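Local atomic coordinates of lysozyme M1 (Streptomyces coelicolor, PDB entry 1JFX), a protein that hydrolyses the beta-1,4 links between N-acetylmuramic acid and N-acetylglucosamine in peptidoglycan, with lysozyme and diacetylmuramidase activities. Residues G4-D9 against R199-G204; P159-H164 against F181-A186; I17-V22 against A55-G60; T92-L97 against L210-N215. All blocks are in the same frame, centred on the assembly; numbering follows the deposited sequence.

Contact 1 (G4-D9 against R199-G204); sequences GVQGID and RNKFNG
G7 and N200 face each other as a hydrogen-bonded antiparallel pair, part of the ladder joining strand 6-10 of the family 25 beta-alpha barrel to strand 196-202. G7 N gives to N200 O at 2.9 Å, N200 N answers to G7 O, and F202 N reaches V5 O. The buried side is tight. N200 ND2 donates to D9 OD2 at 2.8 Å, almost straight (169°), on the lone pair turned away from OD1 and within the amide plane. N200 OD1 is tied to W161 NE1, which fixes the rotation of the amide; asparagine supplies both donor and acceptor. D9, a predicted active-site residue, also receives Q183 NE2 on OD2. Farther along, V5 CG1 lies beside F202 CB at 3.8 Å, and both residues touch L209 of helix 206-214. The face of Q6, R199 and K201 is looser and hydrated. The long, extended side chain of K201, bent only at its end, passes Q6 NE2 with CG (3.7 Å) to bond S3 O. The Q6 amide stands nearly perpendicular (88°) to the R199 guanidinium, with Q6 OE1 bonded to Y184 OH. Between them one water donates to Q6 OE1 at 2.7 Å and accepts the N-H of R199 NE, lying in the guanidinium plane.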
loop_
_atom_site.group_PDB
_atom_site.type_symbol
_atom_site.label_atom_id
_atom_site.label_comp_id
_atom_site.label_asym_id
_atom_site.label_seq_id
_atom_site.Cartn_x
_atom_site.Cartn_y
_atom_site.Cartn_z
ATOM N N GLY A 4 -11.658 12.820 9.261
ATOM C CA GLY A 4 -11.391 13.092 7.863
ATOM C C GLY A 4 -11.597 11.896 6.948
ATOM O O GLY A 4 -12.419 11.010 7.229
ATOM N N VAL A 5 -10.850 11.883 5.847
ATOM C CA VAL A 5 -10.942 10.824 4.848
ATOM C C VAL A 5 -10.371 9.516 5.423
ATOM O O VAL A 5 -9.223 9.457 5.866
ATOM C CB VAL A 5 -10.203 11.246 3.554
ATOM C CG1 VAL A 5 -10.211 10.094 2.544
ATOM C CG2 VAL A 5 -10.897 12.490 2.940
ATOM N N GLN A 6 -11.192 8.470 5.393
ATOM C CA GLN A 6 -10.847 7.173 5.985
ATOM C C GLN A 6 -10.909 6.014 5.007
ATOM O O GLN A 6 -11.631 6.069 4.015
ATOM C CB GLN A 6 -11.826 6.888 7.132
ATOM C CG GLN A 6 -11.680 7.814 8.325
ATOM C CD GLN A 6 -10.480 7.450 9.167
ATOM O OE1 GLN A 6 -10.291 6.277 9.530
ATOM N NE2 GLN A 6 -9.653 8.451 9.493
ATOM N N GLY A 7 -10.163 4.954 5.306
ATOM C CA GLY A 7 -10.185 3.789 4.435
ATOM C C GLY A 7 -9.747 2.543 5.168
ATOM O O GLY A 7 -9.508 2.573 6.382
ATOM N N ILE A 8 -9.652 1.442 4.438
ATOM C CA ILE A 8 -9.194 0.183 5.021
ATOM C C ILE A 8 -8.257 -0.492 4.045
ATOM O O ILE A 8 -8.070 -0.021 2.927
ATOM C CB ILE A 8 -10.369 -0.803 5.293
ATOM C CG1 ILE A 8 -11.101 -1.139 3.985
ATOM C CG2 ILE A 8 -11.342 -0.206 6.322
ATOM C CD1 ILE A 8 -12.171 -2.235 4.147
ATOM N N ASP A 9 -7.607 -1.558 4.487
ATOM C CA ASP A 9 -6.791 -2.361 3.573
ATOM C C ASP A 9 -7.103 -3.781 3.996
ATOM O O ASP A 9 -7.351 -4.056 5.182
ATOM C CB ASP A 9 -5.288 -2.041 3.622
ATOM C CG ASP A 9 -4.654 -2.317 4.963
ATOM O OD1 ASP A 9 -4.280 -3.484 5.248
ATOM O OD2 ASP A 9 -4.525 -1.343 5.727
ATOM N N ARG A 199 -7.282 -0.228 9.586
ATOM C CA ARG A 199 -7.894 1.068 9.292
ATOM C C ARG A 199 -6.822 2.087 8.957
ATOM O O ARG A 199 -5.766 2.148 9.602
ATOM C CB ARG A 199 -8.738 1.565 10.471
ATOM C CG ARG A 199 -9.921 0.645 10.801
ATOM C CD ARG A 199 -10.947 1.336 11.696
ATOM N NE ARG A 199 -11.484 2.528 11.042
ATOM C CZ ARG A 199 -12.388 3.337 11.588
ATOM N NH1 ARG A 199 -12.863 3.073 12.798
ATOM N NH2 ARG A 199 -12.798 4.425 10.932
ATOM N N ASN A 200 -7.116 2.901 7.952
ATOM C CA ASN A 200 -6.188 3.917 7.461
ATOM C C ASN A 200 -6.817 5.284 7.373
ATOM O O ASN A 200 -8.035 5.419 7.173
ATOM C CB ASN A 200 -5.737 3.546 6.055
ATOM C CG ASN A 200 -5.056 2.215 6.019
ATOM O OD1 ASN A 200 -3.938 2.077 6.500
ATOM N ND2 ASN A 200 -5.739 1.209 5.479
ATOM N N LYS A 201 -5.966 6.297 7.508
ATOM C CA LYS A 201 -6.380 7.686 7.359
ATOM C C LYS A 201 -5.588 8.228 6.154
ATOM O O LYS A 201 -4.447 7.809 5.910
ATOM C CB LYS A 201 -6.009 8.481 8.618
ATOM C CG LYS A 201 -6.383 9.952 8.556
ATOM C CD LYS A 201 -6.147 10.607 9.910
ATOM C CE LYS A 201 -6.192 12.127 9.833
ATOM N NZ LYS A 201 -7.536 12.663 9.454
ATOM N N PHE A 202 -6.208 9.121 5.381
ATOM C CA PHE A 202 -5.540 9.755 4.239
ATOM C C PHE A 202 -5.228 11.187 4.668
ATOM O O PHE A 202 -6.087 11.860 5.242
ATOM C CB PHE A 202 -6.455 9.764 3.008
ATOM C CG PHE A 202 -5.955 10.636 1.883
ATOM C CD1 PHE A 202 -4.876 10.234 1.088
ATOM C CD2 PHE A 202 -6.563 11.865 1.621
ATOM C CE1 PHE A 202 -4.406 11.048 0.038
ATOM C CE2 PHE A 202 -6.103 12.687 0.575
ATOM C CZ PHE A 202 -5.022 12.274 -0.216
ATOM N N ASN A 203 -4.014 11.655 4.387
ATOM C CA ASN A 203 -3.611 12.995 4.806
ATOM C C ASN A 203 -4.040 14.044 3.791
ATOM O O ASN A 203 -3.225 14.551 3.017
ATOM C CB ASN A 203 -2.092 13.033 5.008
ATOM C CG ASN A 203 -1.644 14.191 5.887
ATOM O OD1 ASN A 203 -2.460 14.992 6.338
ATOM N ND2 ASN A 203 -0.343 14.279 6.133
ATOM N N GLY A 204 -5.325 14.375 3.802
ATOM C CA GLY A 204 -5.823 15.359 2.858
ATOM C C GLY A 204 -7.316 15.257 2.627
ATOM O O GLY A 204 -7.995 14.391 3.175
HETATM O O HOH W 1 -9.544 14.525 5.406
HETATM O O HOH W 2 -8.158 12.211 6.848
HETATM O O HOH W 3 -10.759 3.749 8.625
#

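Contact 2 (P159-H164 against F181-A186); sequences PFWVAH and FWQYSA
F181 lays its CB over one face of the W161 indole, 3.7 Å from the centroid of the five-membered ring, a CH-pi contact. The phenyl ring then turns an edge toward the indole face, with the planes at 62°, an edge-to-face pair. With chi1 at 176°, W161 swings its indole beside the carbonyl carbon and broadside to F181 CB, which W161 CD1 approaches to 3.3 Å. Large flat residues suit this buried face of two parallel strands in the family 25 beta-alpha barrel. On it Q183 CB packs 3.7 Å from W161 NE1, whose hydrogen goes to N200 OD1 of strand 196-202; Q183 OE1 is held by Y138 OH and W165 NE1, and Q183 NE2 reaches D9, predicted to be catalytic. On the other face V162 CG1 lies alongside W182 CB at 3.9 Å. W182 NE1 donates to H164 O at 2.9 Å, close to the indole plane, a side-chain bond that extends the ladder one step beyond strand 160-163. Along the backbone, Q183 N gives to V162 O at 2.8 Å. A 16-residue link without helix or strand joins the pair, and strand 160-163 lies between 136-139 and 181-185, which pairs with antiparallel 196-202.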
loop_
_atom_site.group_PDB
_atom_site.type_symbol
_atom_site.label_atom_id
_atom_site.label_comp_id
_atom_site.label_asym_id
_atom_site.label_seq_id
_atom_site.Cartn_x
_atom_site.Cartn_y
_atom_site.Cartn_z
ATOM N N PRO A 159 4.959 8.333 -2.477
ATOM C CA PRO A 159 4.125 8.811 -1.366
ATOM C C PRO A 159 4.371 7.783 -0.245
ATOM O O PRO A 159 4.642 6.603 -0.520
ATOM C CB PRO A 159 2.704 8.699 -1.916
ATOM C CG PRO A 159 2.891 8.921 -3.396
ATOM C CD PRO A 159 4.163 8.173 -3.716
ATOM N N PHE A 160 4.251 8.208 1.009
ATOM C CA PHE A 160 4.519 7.327 2.143
ATOM C C PHE A 160 3.263 6.866 2.878
ATOM O O PHE A 160 2.445 7.681 3.299
ATOM C CB PHE A 160 5.469 8.090 3.097
ATOM C CG PHE A 160 5.862 7.343 4.350
ATOM C CD1 PHE A 160 6.315 6.028 4.297
ATOM C CD2 PHE A 160 5.865 8.004 5.579
ATOM C CE1 PHE A 160 6.771 5.384 5.456
ATOM C CE2 PHE A 160 6.321 7.369 6.746
ATOM C CZ PHE A 160 6.774 6.061 6.682
ATOM N N TRP A 161 3.105 5.550 3.005
ATOM C CA TRP A 161 1.982 4.976 3.748
ATOM C C TRP A 161 2.634 4.356 4.987
ATOM O O TRP A 161 3.265 3.301 4.925
ATOM C CB TRP A 161 1.268 3.921 2.906
ATOM C CG TRP A 161 0.150 3.213 3.617
ATOM C CD1 TRP A 161 -0.359 3.485 4.857
ATOM C CD2 TRP A 161 -0.580 2.091 3.118
ATOM N NE1 TRP A 161 -1.366 2.593 5.163
ATOM C CE2 TRP A 161 -1.517 1.724 4.109
ATOM C CE3 TRP A 161 -0.524 1.354 1.924
ATOM C CZ2 TRP A 161 -2.397 0.647 3.944
ATOM C CZ3 TRP A 161 -1.392 0.284 1.756
ATOM C CH2 TRP A 161 -2.319 -0.063 2.761
ATOM N N VAL A 162 2.487 5.039 6.115
ATOM C CA VAL A 162 3.119 4.604 7.352
ATOM C C VAL A 162 2.247 3.721 8.215
ATOM O O VAL A 162 1.080 4.022 8.440
ATOM C CB VAL A 162 3.587 5.839 8.175
ATOM C CG1 VAL A 162 2.429 6.788 8.423
ATOM C CG2 VAL A 162 4.225 5.385 9.491
ATOM N N ALA A 163 2.826 2.621 8.685
ATOM C CA ALA A 163 2.107 1.721 9.577
ATOM C C ALA A 163 2.579 2.065 10.986
ATOM O O ALA A 163 3.749 1.892 11.298
ATOM C CB ALA A 163 2.440 0.258 9.255
ATOM N N HIS A 164 1.679 2.580 11.817
ATOM C CA HIS A 164 2.029 2.921 13.195
ATOM C C HIS A 164 0.738 2.860 13.987
ATOM O O HIS A 164 -0.057 3.816 14.030
ATOM C CB HIS A 164 2.661 4.312 13.277
ATOM C CG HIS A 164 3.367 4.551 14.569
ATOM N ND1 HIS A 164 4.165 5.655 14.800
ATOM C CD2 HIS A 164 3.415 3.805 15.696
ATOM C CE1 HIS A 164 4.677 5.571 16.017
ATOM N NE2 HIS A 164 4.238 4.459 16.581
ATOM N N PHE A 181 -0.690 8.166 3.596
ATOM C CA PHE A 181 -1.668 7.263 4.218
ATOM C C PHE A 181 -1.055 6.836 5.539
ATOM O O PHE A 181 0.173 6.806 5.683
ATOM C CB PHE A 181 -1.918 6.012 3.366
ATOM C CG PHE A 181 -2.653 6.287 2.090
ATOM C CD1 PHE A 181 -4.032 6.478 2.097
ATOM C CD2 PHE A 181 -1.974 6.334 0.886
ATOM C CE1 PHE A 181 -4.723 6.708 0.918
ATOM C CE2 PHE A 181 -2.662 6.563 -0.310
ATOM C CZ PHE A 181 -4.028 6.750 -0.296
ATOM N N TRP A 182 -1.903 6.500 6.507
ATOM C CA TRP A 182 -1.411 6.058 7.803
ATOM C C TRP A 182 -2.299 4.933 8.327
ATOM O O TRP A 182 -3.502 5.112 8.517
ATOM C CB TRP A 182 -1.383 7.244 8.778
ATOM C CG TRP A 182 -1.252 6.902 10.240
ATOM C CD1 TRP A 182 -0.579 5.846 10.802
ATOM C CD2 TRP A 182 -1.824 7.640 11.326
ATOM N NE1 TRP A 182 -0.706 5.891 12.180
ATOM C CE2 TRP A 182 -1.464 6.981 12.520
ATOM C CE3 TRP A 182 -2.612 8.797 11.401
ATOM C CZ2 TRP A 182 -1.869 7.440 13.779
ATOM C CZ3 TRP A 182 -3.012 9.254 12.650
ATOM C CH2 TRP A 182 -2.641 8.571 13.821
ATOM N N GLN A 183 -1.698 3.761 8.518
ATOM C CA GLN A 183 -2.428 2.611 9.054
ATOM C C GLN A 183 -2.287 2.746 10.568
ATOM O O GLN A 183 -1.201 2.532 11.111
ATOM C CB GLN A 183 -1.787 1.311 8.581
ATOM C CG GLN A 183 -2.626 0.066 8.852
ATOM C CD GLN A 183 -1.867 -1.165 8.439
ATOM O OE1 GLN A 183 -0.862 -1.514 9.066
ATOM N NE2 GLN A 183 -2.308 -1.814 7.356
ATOM N N TYR A 184 -3.386 3.084 11.241
ATOM C CA TYR A 184 -3.354 3.326 12.685
ATOM C C TYR A 184 -3.934 2.232 13.555
ATOM O O TYR A 184 -3.881 2.315 14.788
ATOM C CB TYR A 184 -4.044 4.664 12.994
ATOM C CG TYR A 184 -5.506 4.725 12.605
ATOM C CD1 TYR A 184 -6.489 4.263 13.470
ATOM C CD2 TYR A 184 -5.902 5.239 11.361
ATOM C CE1 TYR A 184 -7.828 4.303 13.122
ATOM C CE2 TYR A 184 -7.258 5.284 10.998
ATOM C CZ TYR A 184 -8.209 4.811 11.896
ATOM O OH TYR A 184 -9.543 4.853 11.606
ATOM N N SER A 185 -4.493 1.211 12.921
ATOM C CA SER A 185 -5.043 0.084 13.658
ATOM C C SER A 185 -5.124 -1.149 12.785
ATOM O O SER A 185 -5.353 -1.041 11.581
ATOM C CB SER A 185 -6.446 0.395 14.168
ATOM O OG SER A 185 -6.986 -0.729 14.856
ATOM N N ALA A 186 -4.924 -2.310 13.404
ATOM C CA ALA A 186 -5.046 -3.577 12.708
ATOM C C ALA A 186 -6.191 -4.344 13.359
ATOM O O ALA A 186 -6.456 -5.492 12.999
ATOM C CB ALA A 186 -3.745 -4.381 12.821
#

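Contact 3 (I17-V22 against A55-G60); sequences INWSSV and AGIIRG
The indole of W19 carries I17 CG2 over one face, 3.5 Å above the plane and offset toward the rim, while I57 approaches it obliquely, with CG1 4.2 Å from W19 CE3. The pyrrole N-H of the ring, W19 NE1, is bonded to N48 OD1 of helix 45-54, so this large apolar group is buried without losing its one polar partner. Its chi1 of -68° puts CG beside the backbone N; the indole touches I8, V10 and A30 of the barrel strands. At the foot of the side chain, A55 sets its methyl against the tryptophan: A55 CB is 3.8 Å from W19 CB and 3.5 Å from W19 O. A small residue fits so close an approach of helix start and helix end. Deeper in, V22 CG1 meets I57 CD1 at 4.3 Å, joining two branched residues well shaped to fill a buried seam. Each backbone is secured separately. N18 is the N-cap of helix 19-24, its OD1 taking S21 N at 3.2 Å from above the carbonyl plane and, weakly, S20 N. G56 ends helix 45-54 in a Schellman motif with positive phi (91°); a side chain at these angles would jam against the preceding carbonyl O, so glycine suits the turn into I57 and strand 58-64. No hydrogen bond crosses between 17-22 and 55-60; N18 OD1 caps the helix and W19 NE1 binds N48 OD1, which implies that the two segments are held together by shape and by burial of apolar surface.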
loop_
_atom_site.group_PDB
_atom_site.type_symbol
_atom_site.label_atom_id
_atom_site.label_comp_id
_atom_site.label_asym_id
_atom_site.label_seq_id
_atom_site.Cartn_x
_atom_site.Cartn_y
_atom_site.Cartn_z
ATOM N N ILE A 17 -16.073 -10.083 1.845
ATOM C CA ILE A 17 -16.380 -8.706 2.225
ATOM C C ILE A 17 -17.565 -8.126 1.465
ATOM O O ILE A 17 -17.676 -8.299 0.249
ATOM C CB ILE A 17 -15.164 -7.800 1.944
ATOM C CG1 ILE A 17 -13.965 -8.271 2.771
ATOM C CG2 ILE A 17 -15.511 -6.323 2.255
ATOM C CD1 ILE A 17 -12.656 -7.503 2.434
ATOM N N ASN A 18 -18.461 -7.454 2.184
ATOM C CA ASN A 18 -19.591 -6.799 1.534
ATOM C C ASN A 18 -19.147 -5.348 1.362
ATOM O O ASN A 18 -19.218 -4.545 2.304
ATOM C CB ASN A 18 -20.850 -6.853 2.399
ATOM C CG ASN A 18 -22.046 -6.255 1.691
ATOM O OD1 ASN A 18 -21.904 -5.310 0.927
ATOM N ND2 ASN A 18 -23.227 -6.802 1.942
ATOM N N TRP A 19 -18.671 -5.015 0.166
ATOM C CA TRP A 19 -18.177 -3.669 -0.078
ATOM C C TRP A 19 -19.211 -2.557 -0.053
ATOM O O TRP A 19 -18.866 -1.405 0.225
ATOM C CB TRP A 19 -17.358 -3.641 -1.376
ATOM C CG TRP A 19 -16.074 -4.416 -1.234
ATOM C CD1 TRP A 19 -15.867 -5.735 -1.519
ATOM C CD2 TRP A 19 -14.834 -3.918 -0.717
ATOM N NE1 TRP A 19 -14.567 -6.094 -1.208
ATOM C CE2 TRP A 19 -13.915 -4.993 -0.718
ATOM C CE3 TRP A 19 -14.409 -2.662 -0.249
ATOM C CZ2 TRP A 19 -12.598 -4.853 -0.272
ATOM C CZ3 TRP A 19 -13.098 -2.521 0.197
ATOM C CH2 TRP A 19 -12.206 -3.611 0.181
ATOM N N SER A 20 -20.478 -2.867 -0.316
ATOM C CA SER A 20 -21.474 -1.808 -0.238
ATOM C C SER A 20 -21.574 -1.398 1.232
ATOM O O SER A 20 -21.816 -0.233 1.551
ATOM C CB SER A 20 -22.839 -2.273 -0.783
ATOM O OG SER A 20 -23.423 -3.301 -0.002
ATOM N N SER A 21 -21.371 -2.355 2.135
ATOM C CA SER A 21 -21.414 -2.034 3.556
ATOM C C SER A 21 -20.201 -1.235 3.987
ATOM O O SER A 21 -20.302 -0.377 4.875
ATOM C CB SER A 21 -21.522 -3.306 4.388
ATOM O OG SER A 21 -22.788 -3.890 4.159
ATOM N N VAL A 22 -19.057 -1.512 3.368
ATOM C CA VAL A 22 -17.826 -0.782 3.698
ATOM C C VAL A 22 -18.027 0.682 3.299
ATOM O O VAL A 22 -17.662 1.605 4.032
ATOM C CB VAL A 22 -16.607 -1.375 2.942
ATOM C CG1 VAL A 22 -15.382 -0.468 3.107
ATOM C CG2 VAL A 22 -16.299 -2.766 3.478
ATOM N N ALA A 55 -18.813 -0.678 -5.633
ATOM C CA ALA A 55 -19.426 -0.022 -4.480
ATOM C C ALA A 55 -19.079 1.458 -4.398
ATOM O O ALA A 55 -19.602 2.168 -3.539
ATOM C CB ALA A 55 -18.990 -0.715 -3.200
ATOM N N GLY A 56 -18.183 1.912 -5.270
ATOM C CA GLY A 56 -17.803 3.312 -5.276
ATOM C C GLY A 56 -16.615 3.662 -4.399
ATOM O O GLY A 56 -16.375 4.838 -4.118
ATOM N N ILE A 57 -15.876 2.644 -3.973
ATOM C CA ILE A 57 -14.688 2.843 -3.144
ATOM C C ILE A 57 -13.504 3.139 -4.077
ATOM O O ILE A 57 -13.334 2.473 -5.104
ATOM C CB ILE A 57 -14.378 1.554 -2.316
ATOM C CG1 ILE A 57 -15.471 1.304 -1.266
ATOM C CG2 ILE A 57 -13.014 1.670 -1.646
ATOM C CD1 ILE A 57 -15.490 2.333 -0.124
ATOM N N ILE A 58 -12.712 4.160 -3.754
ATOM C CA ILE A 58 -11.512 4.487 -4.538
ATOM C C ILE A 58 -10.527 3.439 -4.020
ATOM O O ILE A 58 -10.160 3.443 -2.851
ATOM C CB ILE A 58 -11.038 5.928 -4.240
ATOM C CG1 ILE A 58 -12.097 6.919 -4.742
ATOM C CG2 ILE A 58 -9.708 6.201 -4.917
ATOM C CD1 ILE A 58 -11.842 8.354 -4.325
ATOM N N ARG A 59 -10.107 2.530 -4.890
ATOM C CA ARG A 59 -9.277 1.423 -4.449
ATOM C C ARG A 59 -8.039 1.142 -5.260
ATOM O O ARG A 59 -7.990 1.445 -6.450
ATOM C CB ARG A 59 -10.145 0.167 -4.418
ATOM C CG ARG A 59 -10.835 -0.150 -5.763
ATOM C CD ARG A 59 -10.003 -1.125 -6.563
ATOM N NE ARG A 59 -10.650 -1.521 -7.819
ATOM C CZ ARG A 59 -10.567 -0.831 -8.953
ATOM N NH1 ARG A 59 -9.879 0.303 -8.988
ATOM N NH2 ARG A 59 -11.104 -1.313 -10.072
ATOM N N GLY A 60 -7.052 0.544 -4.597
ATOM C CA GLY A 60 -5.800 0.196 -5.253
ATOM C C GLY A 60 -5.336 -1.171 -4.775
ATOM O O GLY A 60 -5.958 -1.774 -3.896
#

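Contact 4 (T92-L97 against L210-N215); sequences TLPGVL and LALANN
The C-terminal helix of the beta-alpha barrel domain, 206-214, packs its last turn here against the approach to strand 96-98. L93 and A213 make the centre, with L93 CD2 4.0 Å from A213 CB; the small methyl lets helix and chain come close, and it also rests 3.5 Å from T92 O. Next to it the ring of P94 crosses the L212 side chain at about a right angle, P94 CD lying 4.0 Å from L212 CG and 3.7 Å from L212 O. The CG and CD of this compact apolar ring abut L212 CG, with P94 CG also near L212 CD1. At the helix end two acceptors, T92 O and A213 O, approach to 3.0 Å. This is probably eased by W86 NE1, which is hydrogen-bonded to both oxygens, and by a weak bond from R133 NH1 to A213 O. A water accepts the N-H of T92 at 3.1 Å and reaches N214 OD1, which also takes the N-H of N90. The helix lies beside the N-terminal ends of parallel strands such as 58-64 and 181-185, where A213 touches I58 and L212 touches F181, while P94 of 92-97 reaches V136 of strand 136-139.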
loop_
_atom_site.group_PDB
_atom_site.type_symbol
_atom_site.label_atom_id
_atom_site.label_comp_id
_atom_site.label_asym_id
_atom_site.label_seq_id
_atom_site.Cartn_x
_atom_site.Cartn_y
_atom_site.Cartn_z
ATOM N N THR A 92 -9.260 4.354 -9.059
ATOM C CA THR A 92 -8.099 3.481 -8.962
ATOM C C THR A 92 -6.887 4.210 -8.416
ATOM O O THR A 92 -6.421 5.183 -9.001
ATOM C CB THR A 92 -7.752 2.905 -10.335
ATOM O OG1 THR A 92 -8.924 2.299 -10.885
ATOM C CG2 THR A 92 -6.656 1.839 -10.215
ATOM N N LEU A 93 -6.393 3.741 -7.276
ATOM C CA LEU A 93 -5.220 4.360 -6.663
ATOM C C LEU A 93 -3.927 3.787 -7.227
ATOM O O LEU A 93 -3.912 2.691 -7.787
ATOM C CB LEU A 93 -5.233 4.110 -5.151
ATOM C CG LEU A 93 -6.320 4.843 -4.356
ATOM C CD1 LEU A 93 -6.452 4.242 -2.953
ATOM C CD2 LEU A 93 -5.992 6.330 -4.299
ATOM N N PRO A 94 -2.818 4.536 -7.097
ATOM C CA PRO A 94 -1.548 4.012 -7.595
ATOM C C PRO A 94 -1.198 2.811 -6.694
ATOM O O PRO A 94 -1.553 2.793 -5.508
ATOM C CB PRO A 94 -0.580 5.189 -7.411
ATOM C CG PRO A 94 -1.197 5.996 -6.291
ATOM C CD PRO A 94 -2.674 5.913 -6.590
ATOM N N GLY A 95 -0.523 1.818 -7.262
ATOM C CA GLY A 95 -0.154 0.630 -6.505
ATOM C C GLY A 95 0.773 0.887 -5.338
ATOM O O GLY A 95 1.461 1.902 -5.284
ATOM N N VAL A 96 0.801 -0.072 -4.420
ATOM C CA VAL A 96 1.605 0.005 -3.211
ATOM C C VAL A 96 2.667 -1.069 -3.108
ATOM O O VAL A 96 2.406 -2.231 -3.401
ATOM C CB VAL A 96 0.698 -0.112 -1.962
ATOM C CG1 VAL A 96 1.522 -0.418 -0.703
ATOM C CG2 VAL A 96 -0.044 1.212 -1.743
ATOM N N LEU A 97 3.865 -0.654 -2.704
ATOM C CA LEU A 97 4.969 -1.576 -2.456
ATOM C C LEU A 97 4.964 -1.736 -0.940
ATOM O O LEU A 97 5.296 -0.802 -0.222
ATOM C CB LEU A 97 6.310 -0.979 -2.905
ATOM C CG LEU A 97 7.538 -1.771 -2.423
ATOM C CD1 LEU A 97 7.517 -3.197 -2.994
ATOM C CD2 LEU A 97 8.821 -1.048 -2.820
ATOM N N LEU A 210 -8.920 11.962 -4.636
ATOM C CA LEU A 210 -9.340 11.718 -6.018
ATOM C C LEU A 210 -8.229 12.133 -6.983
ATOM O O LEU A 210 -7.990 11.472 -8.007
ATOM C CB LEU A 210 -10.637 12.488 -6.326
ATOM C CG LEU A 210 -11.230 12.290 -7.723
ATOM C CD1 LEU A 210 -11.668 10.836 -7.913
ATOM C CD2 LEU A 210 -12.420 13.233 -7.905
ATOM N N ALA A 211 -7.557 13.237 -6.670
ATOM C CA ALA A 211 -6.451 13.713 -7.490
ATOM C C ALA A 211 -5.323 12.678 -7.487
ATOM O O ALA A 211 -4.668 12.464 -8.509
ATOM C CB ALA A 211 -5.942 15.040 -6.953
ATOM N N LEU A 212 -5.084 12.039 -6.344
ATOM C CA LEU A 212 -4.039 11.015 -6.272
ATOM C C LEU A 212 -4.456 9.823 -7.142
ATOM O O LEU A 212 -3.646 9.255 -7.888
ATOM C CB LEU A 212 -3.826 10.559 -4.815
ATOM C CG LEU A 212 -2.794 9.442 -4.624
ATOM C CD1 LEU A 212 -1.429 9.897 -5.130
ATOM C CD2 LEU A 212 -2.731 9.069 -3.144
ATOM N N ALA A 213 -5.730 9.450 -7.056
ATOM C CA ALA A 213 -6.239 8.340 -7.862
ATOM C C ALA A 213 -6.128 8.658 -9.355
ATOM O O ALA A 213 -5.685 7.822 -10.139
ATOM C CB ALA A 213 -7.700 8.046 -7.502
ATOM N N ASN A 214 -6.506 9.870 -9.752
ATOM C CA ASN A 214 -6.469 10.228 -11.172
ATOM C C ASN A 214 -5.156 10.768 -11.716
ATOM O O ASN A 214 -5.063 11.035 -12.910
ATOM C CB ASN A 214 -7.586 11.226 -11.513
ATOM C CG ASN A 214 -8.971 10.622 -11.371
ATOM O OD1 ASN A 214 -9.142 9.398 -11.433
ATOM N ND2 ASN A 214 -9.972 11.476 -11.205
ATOM N N ASN A 215 -4.158 10.920 -10.850
ATOM C CA ASN A 215 -2.839 11.429 -11.234
ATOM C C ASN A 215 -2.923 12.873 -11.691
ATOM O O ASN A 215 -2.334 13.248 -12.702
ATOM C CB ASN A 215 -2.204 10.577 -12.353
ATOM C CG ASN A 215 -0.682 10.765 -12.444
ATOM O OD1 ASN A 215 -0.034 10.342 -13.413
ATOM N ND2 ASN A 215 -0.109 11.373 -11.422
HETATM O O HOH W 4 -8.334 6.612 -10.950
#

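Overall arrangement
From the N terminus, strand 6-10 opens contact 1, whose partner comes only at 199-204, so the barrel is joined first strand to late strand across most of the chain. Within that span contact 3 closes early, bringing helix 19-24 to the lead into strand 58-64. After it, 92-97 opens contact 4, and the short loop of contact 2, between strands 160-163 and 181-185, lies inside the spans of both contacts 1 and 4. Contact 1 closes before 210-215 completes contact 4, so these two cross. The same curled sheet links all four: R59 O to L93 N joins contacts 3 and 4, while L212 meets both F202 and F181.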